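PDB 7NED: urocanate hydratase from Paenibacillus sp. Soil724D2, which hydrates thiourocanate, and probably urocanate as well, with the help of a bound NAD+ cofactor, as a step of bacterial ergothioneine catabolism. Local coordinates for residues 416-420 against 499-505; 86-90 against 472-476; 404-409 against 512-517; 5-9 against 394-398; 380-384 against 399-403. All blocks are in the same frame, centred on the assembly; numbering follows the deposited sequence.

In the fold
Contacts 1 and 3 join the same two helices, 407-420 and 502-525, at positions whose centres are about 17 Å apart. Contact 2 belongs to the eight-stranded mixed sheet and touches contact 1 through the salt bridge of Arg86 with Glu503; like contact 3 it reaches the second subunit. Contact 5, at the edge of the same sheet, meets contact 3 where Arg408 NE lies 3.0 Å from Phe403 O, a probable hydrogen bond. Residues 394-398 of contact 4 run straight into 399-403 of contact 5. Bound urocanate lies nearest contact 5, about 6 Å from the Ile400 side chain, against about 12 Å from that of Arg408.

Contact 1 (416-420 against 499-505); sequences NQMVR and DGSTESD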
# COMPACT_ATOMS: atom_id res chain seq x y z
N ASN A 416 -20.36 -7.13 -22.77
CA ASN A 416 -21.38 -7.54 -21.82
C ASN A 416 -22.74 -7.66 -22.50
O ASN A 416 -23.52 -8.57 -22.19
CB ASN A 416 -21.45 -6.57 -20.63
CG ASN A 416 -22.14 -7.19 -19.44
OD1 ASN A 416 -21.71 -8.25 -18.96
ND2 ASN A 416 -23.21 -6.55 -18.95
N GLN A 417 -23.07 -6.72 -23.37
CA GLN A 417 -24.33 -6.88 -24.08
C GLN A 417 -24.30 -8.13 -24.96
O GLN A 417 -25.31 -8.85 -25.06
CB GLN A 417 -24.64 -5.65 -24.90
CG GLN A 417 -25.94 -5.75 -25.66
CD GLN A 417 -26.21 -4.49 -26.43
OE1 GLN A 417 -25.56 -3.48 -26.21
NE2 GLN A 417 -27.19 -4.54 -27.33
N MET A 418 -23.15 -8.42 -25.57
CA MET A 418 -23.08 -9.62 -26.42
C MET A 418 -23.27 -10.87 -25.59
O MET A 418 -23.87 -11.84 -26.05
CB MET A 418 -21.73 -9.68 -27.15
CG MET A 418 -21.49 -8.49 -28.05
SD MET A 418 -19.86 -8.48 -28.83
CE MET A 418 -19.74 -10.14 -29.53
N VAL A 419 -22.76 -10.87 -24.35
CA VAL A 419 -23.04 -11.99 -23.47
C VAL A 419 -24.53 -12.06 -23.19
O VAL A 419 -25.16 -13.12 -23.29
CB VAL A 419 -22.23 -11.87 -22.15
CG1 VAL A 419 -22.67 -12.99 -21.19
CG2 VAL A 419 -20.75 -11.99 -22.41
N ARG A 420 -25.13 -10.93 -22.86
CA ARG A 420 -26.54 -10.90 -22.51
C ARG A 420 -27.42 -11.38 -23.67
O ARG A 420 -28.39 -12.11 -23.46
CB ARG A 420 -26.90 -9.47 -22.06
CG ARG A 420 -28.38 -9.17 -21.90
CD ARG A 420 -28.59 -7.89 -21.05
NE ARG A 420 -28.24 -6.65 -21.73
CZ ARG A 420 -27.21 -5.87 -21.39
NH1 ARG A 420 -26.43 -6.23 -20.37
NH2 ARG A 420 -26.96 -4.74 -22.05
N ASP A 499 -20.76 -10.74 -17.14
CA ASP A 499 -21.63 -11.90 -17.12
C ASP A 499 -22.95 -11.64 -17.81
O ASP A 499 -23.85 -12.48 -17.74
CB ASP A 499 -21.86 -12.38 -15.67
CG ASP A 499 -22.60 -11.38 -14.82
OD1 ASP A 499 -22.96 -10.29 -15.32
OD2 ASP A 499 -22.86 -11.70 -13.62
N GLY A 500 -23.10 -10.52 -18.49
CA GLY A 500 -24.30 -10.23 -19.22
C GLY A 500 -25.36 -9.43 -18.49
O GLY A 500 -26.23 -8.85 -19.15
N SER A 501 -25.33 -9.37 -17.15
CA SER A 501 -26.43 -8.70 -16.45
C SER A 501 -26.38 -7.20 -16.65
O SER A 501 -25.32 -6.62 -16.89
CB SER A 501 -26.40 -9.00 -14.95
OG SER A 501 -25.31 -8.30 -14.35
N THR A 502 -27.54 -6.56 -16.48
CA THR A 502 -27.56 -5.11 -16.54
C THR A 502 -26.83 -4.51 -15.36
O THR A 502 -26.21 -3.45 -15.49
CB THR A 502 -28.99 -4.59 -16.58
OG1 THR A 502 -29.70 -5.13 -15.47
CG2 THR A 502 -29.66 -5.04 -17.88
N GLU A 503 -26.85 -5.17 -14.21
CA GLU A 503 -26.10 -4.63 -13.09
C GLU A 503 -24.60 -4.64 -13.39
O GLU A 503 -23.88 -3.70 -13.01
CB GLU A 503 -26.43 -5.40 -11.82
CG GLU A 503 -27.79 -4.99 -11.28
CD GLU A 503 -28.11 -5.62 -9.96
OE1 GLU A 503 -29.13 -5.24 -9.34
OE2 GLU A 503 -27.34 -6.51 -9.53
N SER A 504 -24.12 -5.65 -14.12
CA SER A 504 -22.71 -5.64 -14.51
C SER A 504 -22.37 -4.48 -15.42
O SER A 504 -21.22 -4.01 -15.43
CB SER A 504 -22.36 -6.99 -15.15
OG SER A 504 -22.41 -7.98 -14.12
N ASP A 505 -23.33 -3.99 -16.21
CA ASP A 505 -23.07 -2.83 -17.05
C ASP A 505 -22.58 -1.67 -16.20
O ASP A 505 -21.58 -1.00 -16.53
CB ASP A 505 -24.34 -2.44 -17.80
CG ASP A 505 -24.64 -3.36 -18.96
OD1 ASP A 505 -23.69 -3.94 -19.53
OD2 ASP A 505 -25.84 -3.52 -19.29
O HOH W 1 -23.83 -3.30 -22.06
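Asn416, on the last turns of helix 407-420, uses both ends of its amide to grip the turn that leads into helix 502-525. With CG anti to the backbone N (chi1 -161°), the amide is carried toward that turn. OD1 accepts from Gly500 N at 2.7 Å, the donor standing above the carbonyl plane. On the other end, ND2 gives one bond to Ser501 O at 2.9 Å, in the plane of the amide, and another to Asp505 OD1 at 2.7 Å, which it meets from above the carboxylate. The amide and carboxylate planes stand nearly perpendicular, 87° apart.

Val419 lays CG1 against the Asp499-Gly500 peptide, 3.7 Å from Gly500 N. Backbones come close here: a side chain at Gly500 would crowd Val419 CG1 and Arg420 N. Gly500 CA also makes a CA-H...O contact with Asn416 O.

Arg420 folds round the carbonyl of Gly500, its chain bent at chi3 (73°), and NH1 donates to Gly500 O at 2.9 Å in the guanidinium plane. The same NH1 forms a salt bridge with Asp505 OD2 at 3.0 Å, although its hydrogen bond there is weak by angle. Thr502 CG2 lies over one face of the guanidinium. Asp505 is thus shared, OD1 with the amide and OD2 with the arginine.

The turn itself is fixed by Asp499 OD1, which accepts from Ser501 N and Ser504 OG on opposite faces of its carboxylate. Ser501 OG in turn accepts from Ser504 N: an Asx turn running into a serine N-cap at the start of helix 502-525.

Contact 2 (86-90 against 472-476); sequences RFAPL and MADLV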
# COMPACT_ATOMS: atom_id res chain seq x y z
N ARG A 86 -23.39 -6.48 -3.05
CA ARG A 86 -23.08 -7.12 -4.32
C ARG A 86 -22.45 -6.19 -5.32
O ARG A 86 -22.08 -6.65 -6.41
CB ARG A 86 -24.34 -7.77 -4.93
CG ARG A 86 -25.39 -6.80 -5.43
CD ARG A 86 -26.66 -7.59 -5.86
NE ARG A 86 -27.63 -6.72 -6.52
CZ ARG A 86 -28.51 -5.96 -5.87
NH1 ARG A 86 -28.56 -5.98 -4.53
NH2 ARG A 86 -29.35 -5.19 -6.55
N PHE A 87 -22.30 -4.90 -5.00
CA PHE A 87 -21.52 -4.00 -5.84
C PHE A 87 -20.15 -3.74 -5.26
O PHE A 87 -19.53 -2.71 -5.55
CB PHE A 87 -22.28 -2.70 -6.08
CG PHE A 87 -23.53 -2.91 -6.84
CD1 PHE A 87 -23.50 -3.00 -8.24
CD2 PHE A 87 -24.74 -3.10 -6.18
CE1 PHE A 87 -24.66 -3.22 -8.95
CE2 PHE A 87 -25.91 -3.32 -6.88
CZ PHE A 87 -25.87 -3.38 -8.28
N ALA A 88 -19.68 -4.65 -4.45
CA ALA A 88 -18.34 -4.60 -3.90
C ALA A 88 -17.55 -5.76 -4.45
O ALA A 88 -18.13 -6.76 -4.86
CB ALA A 88 -18.37 -4.69 -2.37
N PRO A 89 -16.23 -5.67 -4.48
CA PRO A 89 -15.42 -6.82 -4.93
C PRO A 89 -15.79 -8.12 -4.24
O PRO A 89 -16.19 -8.15 -3.08
CB PRO A 89 -13.99 -6.40 -4.59
CG PRO A 89 -14.01 -4.88 -4.77
CD PRO A 89 -15.40 -4.47 -4.24
N LEU A 90 -15.66 -9.22 -5.00
CA LEU A 90 -15.79 -10.55 -4.41
C LEU A 90 -14.51 -10.94 -3.69
O LEU A 90 -14.54 -11.71 -2.72
CB LEU A 90 -16.10 -11.59 -5.48
CG LEU A 90 -17.53 -11.56 -5.97
CD1 LEU A 90 -17.57 -12.44 -7.24
CD2 LEU A 90 -18.45 -12.11 -4.92
N MET A 472 -16.93 -0.93 -7.89
CA MET A 472 -17.73 -2.14 -8.10
C MET A 472 -17.00 -3.23 -8.87
O MET A 472 -17.63 -4.06 -9.53
CB MET A 472 -19.00 -1.74 -8.84
CG MET A 472 -19.79 -0.73 -7.99
SD MET A 472 -21.32 -0.17 -8.75
CE MET A 472 -20.69 0.80 -10.07
N ALA A 473 -15.67 -3.24 -8.84
CA ALA A 473 -14.89 -4.27 -9.50
C ALA A 473 -15.14 -5.62 -8.81
O ALA A 473 -15.69 -5.71 -7.70
CB ALA A 473 -13.41 -3.90 -9.47
N ASP A 474 -14.74 -6.70 -9.50
CA ASP A 474 -14.96 -8.04 -8.94
C ASP A 474 -13.78 -8.51 -8.14
O ASP A 474 -13.95 -9.20 -7.13
CB ASP A 474 -15.23 -9.05 -10.09
CG ASP A 474 -16.61 -8.85 -10.71
OD1 ASP A 474 -16.67 -8.22 -11.79
OD2 ASP A 474 -17.63 -9.22 -10.07
N LEU A 475 -12.58 -8.14 -8.55
CA LEU A 475 -11.38 -8.48 -7.79
C LEU A 475 -10.41 -7.32 -7.84
O LEU A 475 -10.15 -6.77 -8.92
CB LEU A 475 -10.71 -9.75 -8.36
CG LEU A 475 -9.45 -10.30 -7.66
CD1 LEU A 475 -9.30 -11.82 -7.84
CD2 LEU A 475 -8.18 -9.60 -8.13
N VAL A 476 -9.84 -6.95 -6.69
CA VAL A 476 -8.85 -5.89 -6.62
C VAL A 476 -7.65 -6.39 -5.83
O VAL A 476 -7.81 -7.11 -4.84
CB VAL A 476 -9.45 -4.61 -5.97
CG1 VAL A 476 -8.42 -3.50 -5.88
CG2 VAL A 476 -10.66 -4.17 -6.75
O HOH W 2 -18.82 -5.55 -7.27
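A buried contact of mixed backbone and side-chain character joins the loop before strand 91-95 to the entry of strand 475-480, where Phe87 meets Met472 and Pro89 meets Ala473 and Val476. It lies where these two strands, from the N-terminal and C-terminal family regions, begin to run side by side in parallel. Leu90 N donates to Asp474 O at 2.7 Å. Just before it, Pro89 CA lies 3.0 Å from Ala473 O in a CA-H...O contact, and Pro89 CG rests 4.0 Å from Val476 CG2.

At the Phe87 end, the thioether of Met472 runs alongside the phenyl ring and reaches it obliquely. SD lies 4.7 Å from the Phe87 ring centroid, 58° off the ring normal, with CD1 its nearest ring atom: a Met-aromatic contact. Met472 CG is anti to the carbonyl carbon (chi1 -60°), which lays it 3.2 Å from Phe87 O. An alanine at this position removes the thioether and would probably leave the flank of the Phe87 ring without its neighbour and open a gap toward Ile506 and Thr510 of helix 502-525. His85 of the second subunit also packs on Met472.

The Asp474 carboxylate turns from the loop to salt bridges with Arg507 and Arg18. Asp474 and Leu475 both face Thr495, so strand 475-480 enters the mixed sheet, between strands 91-95 and 490-498, through a classic beta bulge.

Contact 3 (404-409 against 512-517); sequences GHGDRT and LNNDTG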
# COMPACT_ATOMS: atom_id res chain seq x y z
N GLY A 404 -7.20 2.72 -24.52
CA GLY A 404 -7.12 3.81 -23.57
C GLY A 404 -8.46 4.19 -22.95
O GLY A 404 -9.43 3.42 -22.92
N HIS A 405 -8.51 5.43 -22.44
CA HIS A 405 -9.64 5.87 -21.64
C HIS A 405 -10.90 5.96 -22.49
O HIS A 405 -10.91 6.59 -23.55
CB HIS A 405 -9.34 7.23 -21.01
CG HIS A 405 -10.45 7.74 -20.15
ND1 HIS A 405 -10.69 7.25 -18.88
CD2 HIS A 405 -11.40 8.67 -20.39
CE1 HIS A 405 -11.74 7.87 -18.37
NE2 HIS A 405 -12.19 8.74 -19.26
N GLY A 406 -11.98 5.36 -22.01
CA GLY A 406 -13.25 5.37 -22.69
C GLY A 406 -13.36 4.20 -23.65
O GLY A 406 -14.41 3.56 -23.72
N ASP A 407 -12.28 3.88 -24.36
CA ASP A 407 -12.30 2.71 -25.25
C ASP A 407 -12.42 1.41 -24.45
O ASP A 407 -13.19 0.51 -24.85
CB ASP A 407 -11.04 2.69 -26.11
CG ASP A 407 -11.09 3.68 -27.24
OD1 ASP A 407 -12.17 4.28 -27.47
OD2 ASP A 407 -10.06 3.89 -27.90
N ARG A 408 -11.70 1.28 -23.33
CA ARG A 408 -11.87 0.08 -22.52
C ARG A 408 -13.33 -0.09 -22.15
O ARG A 408 -13.90 -1.18 -22.24
CB ARG A 408 -11.00 0.11 -21.25
CG ARG A 408 -9.54 0.03 -21.54
CD ARG A 408 -8.69 -0.17 -20.30
NE ARG A 408 -7.35 0.36 -20.54
CZ ARG A 408 -6.39 0.34 -19.64
NH1 ARG A 408 -6.63 -0.22 -18.45
NH2 ARG A 408 -5.20 0.89 -19.90
N THR A 409 -13.95 1.02 -21.71
CA THR A 409 -15.34 0.97 -21.28
C THR A 409 -16.26 0.59 -22.44
O THR A 409 -17.14 -0.26 -22.29
CB THR A 409 -15.72 2.35 -20.72
OG1 THR A 409 -14.84 2.66 -19.63
CG2 THR A 409 -17.19 2.39 -20.26
N LEU A 512 -14.09 0.74 -15.22
CA LEU A 512 -13.17 0.99 -16.32
C LEU A 512 -12.95 2.50 -16.52
O LEU A 512 -11.82 2.94 -16.76
CB LEU A 512 -13.68 0.30 -17.60
CG LEU A 512 -13.57 -1.25 -17.50
CD1 LEU A 512 -14.30 -1.99 -18.66
CD2 LEU A 512 -12.10 -1.72 -17.41
N ASN A 513 -14.00 3.32 -16.42
CA ASN A 513 -13.77 4.77 -16.53
C ASN A 513 -12.82 5.27 -15.44
O ASN A 513 -12.02 6.17 -15.68
CB ASN A 513 -15.08 5.54 -16.44
CG ASN A 513 -15.92 5.45 -17.68
OD1 ASN A 513 -15.44 5.14 -18.79
ND2 ASN A 513 -17.20 5.79 -17.52
N ASN A 514 -12.91 4.71 -14.23
CA ASN A 514 -12.03 5.19 -13.15
C ASN A 514 -10.66 4.53 -13.18
O ASN A 514 -9.68 5.13 -12.71
CB ASN A 514 -12.68 4.94 -11.78
CG ASN A 514 -13.94 5.74 -11.58
OD1 ASN A 514 -14.20 6.66 -12.37
ND2 ASN A 514 -14.76 5.38 -10.58
N ASP A 515 -10.57 3.31 -13.70
CA ASP A 515 -9.27 2.67 -13.80
C ASP A 515 -8.40 3.41 -14.80
O ASP A 515 -7.24 3.73 -14.51
CB ASP A 515 -9.45 1.20 -14.19
CG ASP A 515 -8.17 0.39 -14.03
OD1 ASP A 515 -7.51 0.48 -12.97
OD2 ASP A 515 -7.82 -0.36 -14.98
N THR A 516 -8.95 3.77 -15.97
CA THR A 516 -8.18 4.58 -16.89
C THR A 516 -8.17 6.05 -16.48
O THR A 516 -7.16 6.73 -16.67
CB THR A 516 -8.70 4.44 -18.33
OG1 THR A 516 -10.11 4.66 -18.38
CG2 THR A 516 -8.41 3.02 -18.81
N GLY A 517 -9.27 6.55 -15.91
CA GLY A 517 -9.35 7.96 -15.60
C GLY A 517 -8.28 8.38 -14.61
O GLY A 517 -7.64 9.42 -14.76
O HOH W 3 -12.20 3.31 -20.05
O HOH W 4 -8.52 -1.72 -17.20
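His405 and Thr516 meet where the N-terminus of helix 407-420 packs on helix 502-525, a helix-helix contact of the C-terminal family region. His405 ND1 donates to Thr516 OG1 at 2.7 Å, the hydroxyl lying 28° out of the ring plane. At the ring edge CE1 lies 3.2 Å from Asn513 O.

Thr409 OG1 donates to Asn513 OD1 at 2.7 Å from above the amide carbonyl plane, the two side chains standing roughly perpendicular. Beside it, Leu512 CB packs 3.3 Å from Thr409 OG1, and Leu512 CD1 touches Arg408 O. The methyl of Thr516 rests over one face of the Arg408 guanidinium, CG2 3.3 Å from NE, the two chains running antiparallel past one another.

Several bonds position this first shell. Thr516 OG1 sits between its own backbone N and carbonyl carbon (chi1 51°); from there it donates back to Leu512 O while accepting from the histidine. Gly406 is the N-cap residue, with backbone angles that suit glycine, and its N donates to a water that in turn donates to Thr409 OG1. The main salt bridges of the two charged groups lie outside the pair: Arg408 with Asp436, Asp515 with Arg432. Between themselves Arg408 NH1 and Asp515 OD2 make a long salt bridge, their planes 70° apart. A second water bridges the two groups in the plane of the guanidinium, accepting from Arg408 NH1 at 2.7 Å and donating to Asp515 OD2 at 2.7 Å.

Contact 4 (5-9 against 394-398); sequences TAARG and EGLPA
Ala6 and Leu396 mark the closest approach of two irregular backbones, their CA atoms 7.1 Å apart, so side chains must bridge most of the distance. Neither segment forms a helix, and residues 5-8 run extended. Opposite them the chain turns at Gly395, where phi is positive, before heading into strand 398-400.

Leu396 is the apolar link. Its CG lies 3.8 Å from Ala6 CB, and CD1 is close to the same methyl. The other branch, CD2, comes over one face of the Arg8 guanidinium, 3.7 Å from NE and offset toward the rim of the group. Leucine and arginine point in opposing senses as they pass. Leu396 also packs on Val354 of strand 351-355.

The contact ties the N-terminal loop that precedes helix 17-31 to the loop between helix 378-390 and strand 398-400, the latter an outermost strand of the mixed sheet within this chain. Helix 17-31 holds both loops: Glu31 bonds to Ala6 N and forms a salt bridge with Arg8, while Asn28 accepts from Leu396 N.

Arg8 bends at chi2 (64°), folding its chain back so that NH1 donates to Ala6 O at 2.7 Å, almost exactly in the guanidinium plane. This bond and the Glu31 salt bridge help hold the guanidinium with one face to Leu396 CD2. NH2 approaches Gly395 O at too poor an angle to bond directly; a water in the guanidinium plane accepts from NH2 at 3.0 Å and donates to Gly395 O at 2.6 Å.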
# COMPACT_ATOMS: atom_id res chain seq x y z
N THR A 5 -6.41 -27.78 -15.01
CA THR A 5 -6.89 -26.99 -16.14
C THR A 5 -8.16 -26.27 -15.73
O THR A 5 -8.88 -26.72 -14.82
CB THR A 5 -7.19 -27.88 -17.37
OG1 THR A 5 -8.15 -28.88 -16.99
CG2 THR A 5 -5.91 -28.52 -17.90
N ALA A 6 -8.42 -25.15 -16.38
CA ALA A 6 -9.67 -24.44 -16.14
C ALA A 6 -10.85 -25.26 -16.64
O ALA A 6 -10.81 -25.85 -17.73
CB ALA A 6 -9.66 -23.08 -16.83
N ALA A 7 -11.92 -25.24 -15.85
CA ALA A 7 -13.19 -25.78 -16.32
C ALA A 7 -13.60 -25.09 -17.61
O ALA A 7 -13.51 -23.87 -17.74
CB ALA A 7 -14.27 -25.60 -15.24
N ARG A 8 -14.06 -25.88 -18.57
CA ARG A 8 -14.65 -25.41 -19.81
C ARG A 8 -16.15 -25.64 -19.76
O ARG A 8 -16.62 -26.54 -19.05
CB ARG A 8 -14.12 -26.17 -21.02
CG ARG A 8 -13.00 -25.50 -21.75
CD ARG A 8 -11.84 -25.39 -20.86
NE ARG A 8 -10.65 -25.06 -21.64
CZ ARG A 8 -9.43 -24.94 -21.13
NH1 ARG A 8 -9.25 -25.13 -19.83
NH2 ARG A 8 -8.39 -24.70 -21.92
N GLY A 9 -16.88 -24.86 -20.56
CA GLY A 9 -18.31 -25.04 -20.70
C GLY A 9 -19.10 -24.16 -19.75
O GLY A 9 -18.60 -23.18 -19.17
N GLU A 394 -3.78 -20.38 -25.61
CA GLU A 394 -3.04 -20.83 -24.47
C GLU A 394 -3.99 -20.84 -23.27
O GLU A 394 -4.40 -19.84 -22.81
CB GLU A 394 -1.85 -19.93 -24.22
N GLY A 395 -4.33 -22.03 -22.81
CA GLY A 395 -5.29 -22.18 -21.75
C GLY A 395 -6.64 -21.73 -22.28
O GLY A 395 -6.98 -21.99 -23.37
N LEU A 396 -7.39 -21.01 -21.47
CA LEU A 396 -8.63 -20.45 -21.95
C LEU A 396 -8.35 -19.48 -23.09
O LEU A 396 -7.40 -18.71 -23.02
CB LEU A 396 -9.36 -19.71 -20.82
CG LEU A 396 -9.88 -20.61 -19.71
CD1 LEU A 396 -10.52 -19.76 -18.63
CD2 LEU A 396 -10.91 -21.58 -20.31
N PRO A 397 -9.15 -19.50 -24.17
CA PRO A 397 -8.98 -18.48 -25.22
C PRO A 397 -9.00 -17.09 -24.60
O PRO A 397 -9.86 -16.80 -23.77
CB PRO A 397 -10.18 -18.71 -26.14
CG PRO A 397 -10.52 -20.20 -25.92
CD PRO A 397 -10.26 -20.43 -24.46
N ALA A 398 -8.07 -16.24 -25.03
CA ALA A 398 -7.94 -14.90 -24.46
C ALA A 398 -7.38 -13.97 -25.53
O ALA A 398 -6.81 -14.42 -26.53
CB ALA A 398 -7.05 -14.90 -23.21
O HOH W 5 -7.12 -24.34 -24.57

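Contact 5 (380-384 against 399-403); sequences IANWI and RIGWF
Ile380 sets CD1 over one face of the Phe403 ring, offset toward the rim, with CG1 3.4 Å from CZ. The same CD1 continues to Trp402 O and to Gly401 CA, 3.9 Å away. This is packing at the margin of the mixed sheet: helix 378-390 flanks the outer edge of strand 398-400 and the residues after it, and an indole from the helix binds a carbonyl on that edge.

One turn on, Trp383 makes this polar link. Its indole NE1 donates to Ile400 O at 2.8 Å, with the oxygen near the ring plane at its edge but the donor 42° out of the carbonyl plane. CG anti to the backbone N (chi1 171°) sends the indole from the helix toward the strand. The benzo side of the ring meets Ile400 as well, CZ2 3.7 Å from CG2. A phenylalanine here, lacking the indole N-H, would probably leave Ile400 O without this donor and weaken the tie between helix and strand. Tyr140 of helix 133-150 meets the indole, and Ile136 and Gln137 touch both Trp383 and Ile400.

Ile400 also lies near the substrate pocket, about 6 Å by its side chain from bound urocanate, and it packs on Arg352, one of the pocket residues, so the contact lies just behind the urocanate pocket.

Ile384 packs against the aliphatic part of Arg399, whose guanidinium is bound to Gln133 and, by a salt bridge, to Asp367. The arginine chain bends at chi2 and chi3, and Ile384 CD1 rests 3.8 Å from Arg399 CD.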
# COMPACT_ATOMS: atom_id res chain seq x y z
N ILE A 380 -5.11 -0.49 -33.12
CA ILE A 380 -5.78 -1.67 -32.59
C ILE A 380 -6.27 -2.56 -33.72
O ILE A 380 -6.26 -3.79 -33.59
CB ILE A 380 -6.93 -1.32 -31.62
CG1 ILE A 380 -7.35 -2.59 -30.86
CG2 ILE A 380 -8.18 -0.76 -32.32
CD1 ILE A 380 -6.26 -3.19 -29.94
N ALA A 381 -6.71 -1.97 -34.84
CA ALA A 381 -7.18 -2.78 -35.97
C ALA A 381 -6.07 -3.65 -36.53
O ALA A 381 -6.26 -4.85 -36.76
CB ALA A 381 -7.75 -1.88 -37.07
N ASN A 382 -4.90 -3.07 -36.74
CA ASN A 382 -3.72 -3.84 -37.12
C ASN A 382 -3.43 -4.93 -36.10
O ASN A 382 -3.20 -6.09 -36.46
CB ASN A 382 -2.51 -2.91 -37.27
CG ASN A 382 -1.18 -3.67 -37.46
OD1 ASN A 382 -0.28 -3.63 -36.58
ND2 ASN A 382 -1.06 -4.39 -38.58
N TRP A 383 -3.42 -4.58 -34.80
CA TRP A 383 -3.03 -5.56 -33.79
C TRP A 383 -3.99 -6.75 -33.78
O TRP A 383 -3.57 -7.91 -33.74
CB TRP A 383 -2.96 -4.90 -32.39
CG TRP A 383 -2.78 -5.99 -31.44
CD1 TRP A 383 -3.70 -6.48 -30.55
CD2 TRP A 383 -1.64 -6.84 -31.34
NE1 TRP A 383 -3.19 -7.57 -29.88
CE2 TRP A 383 -1.92 -7.81 -30.35
CE3 TRP A 383 -0.40 -6.87 -31.99
CZ2 TRP A 383 -1.01 -8.79 -30.00
CZ3 TRP A 383 0.51 -7.84 -31.63
CH2 TRP A 383 0.20 -8.80 -30.65
N ILE A 384 -5.29 -6.48 -33.80
CA ILE A 384 -6.28 -7.56 -33.70
C ILE A 384 -6.16 -8.49 -34.91
O ILE A 384 -6.19 -9.73 -34.78
CB ILE A 384 -7.69 -6.97 -33.53
CG1 ILE A 384 -7.80 -6.32 -32.12
CG2 ILE A 384 -8.79 -8.01 -33.75
CD1 ILE A 384 -7.57 -7.34 -30.93
N ARG A 399 -7.47 -12.66 -25.26
CA ARG A 399 -6.96 -11.67 -26.19
C ARG A 399 -6.34 -10.52 -25.42
O ARG A 399 -6.89 -10.10 -24.39
CB ARG A 399 -8.08 -11.15 -27.12
CG ARG A 399 -7.65 -10.07 -28.13
CD ARG A 399 -6.65 -10.60 -29.20
NE ARG A 399 -7.26 -11.55 -30.13
CZ ARG A 399 -6.80 -12.76 -30.41
NH1 ARG A 399 -5.70 -13.25 -29.83
NH2 ARG A 399 -7.49 -13.52 -31.25
N ILE A 400 -5.18 -10.04 -25.91
CA ILE A 400 -4.56 -8.80 -25.45
C ILE A 400 -4.93 -7.70 -26.43
O ILE A 400 -4.94 -7.92 -27.66
CB ILE A 400 -3.03 -8.94 -25.32
CG1 ILE A 400 -2.41 -7.67 -24.72
CG2 ILE A 400 -2.41 -9.24 -26.65
CD1 ILE A 400 -2.81 -7.50 -23.16
N GLY A 401 -5.25 -6.51 -25.91
CA GLY A 401 -5.56 -5.44 -26.83
C GLY A 401 -5.44 -4.11 -26.13
O GLY A 401 -6.23 -3.80 -25.23
N TRP A 402 -4.42 -3.32 -26.47
CA TRP A 402 -4.15 -2.09 -25.75
C TRP A 402 -5.19 -1.05 -26.13
O TRP A 402 -5.33 -0.69 -27.31
CB TRP A 402 -2.74 -1.58 -26.05
CG TRP A 402 -1.69 -2.33 -25.32
CD1 TRP A 402 -1.57 -3.69 -25.24
CD2 TRP A 402 -0.60 -1.77 -24.58
NE1 TRP A 402 -0.47 -4.01 -24.48
CE2 TRP A 402 0.14 -2.85 -24.06
CE3 TRP A 402 -0.18 -0.46 -24.31
CZ2 TRP A 402 1.29 -2.67 -23.25
CZ3 TRP A 402 0.95 -0.28 -23.49
CH2 TRP A 402 1.68 -1.38 -22.98
N PHE A 403 -5.89 -0.55 -25.12
CA PHE A 403 -6.94 0.42 -25.28
C PHE A 403 -6.73 1.51 -24.22
O PHE A 403 -6.21 1.24 -23.13
CB PHE A 403 -8.33 -0.22 -25.10
CG PHE A 403 -8.85 -0.91 -26.34
CD1 PHE A 403 -9.27 -0.18 -27.42
CD2 PHE A 403 -8.98 -2.30 -26.38
CE1 PHE A 403 -9.79 -0.78 -28.57
CE2 PHE A 403 -9.51 -2.91 -27.54
CZ PHE A 403 -9.92 -2.14 -28.61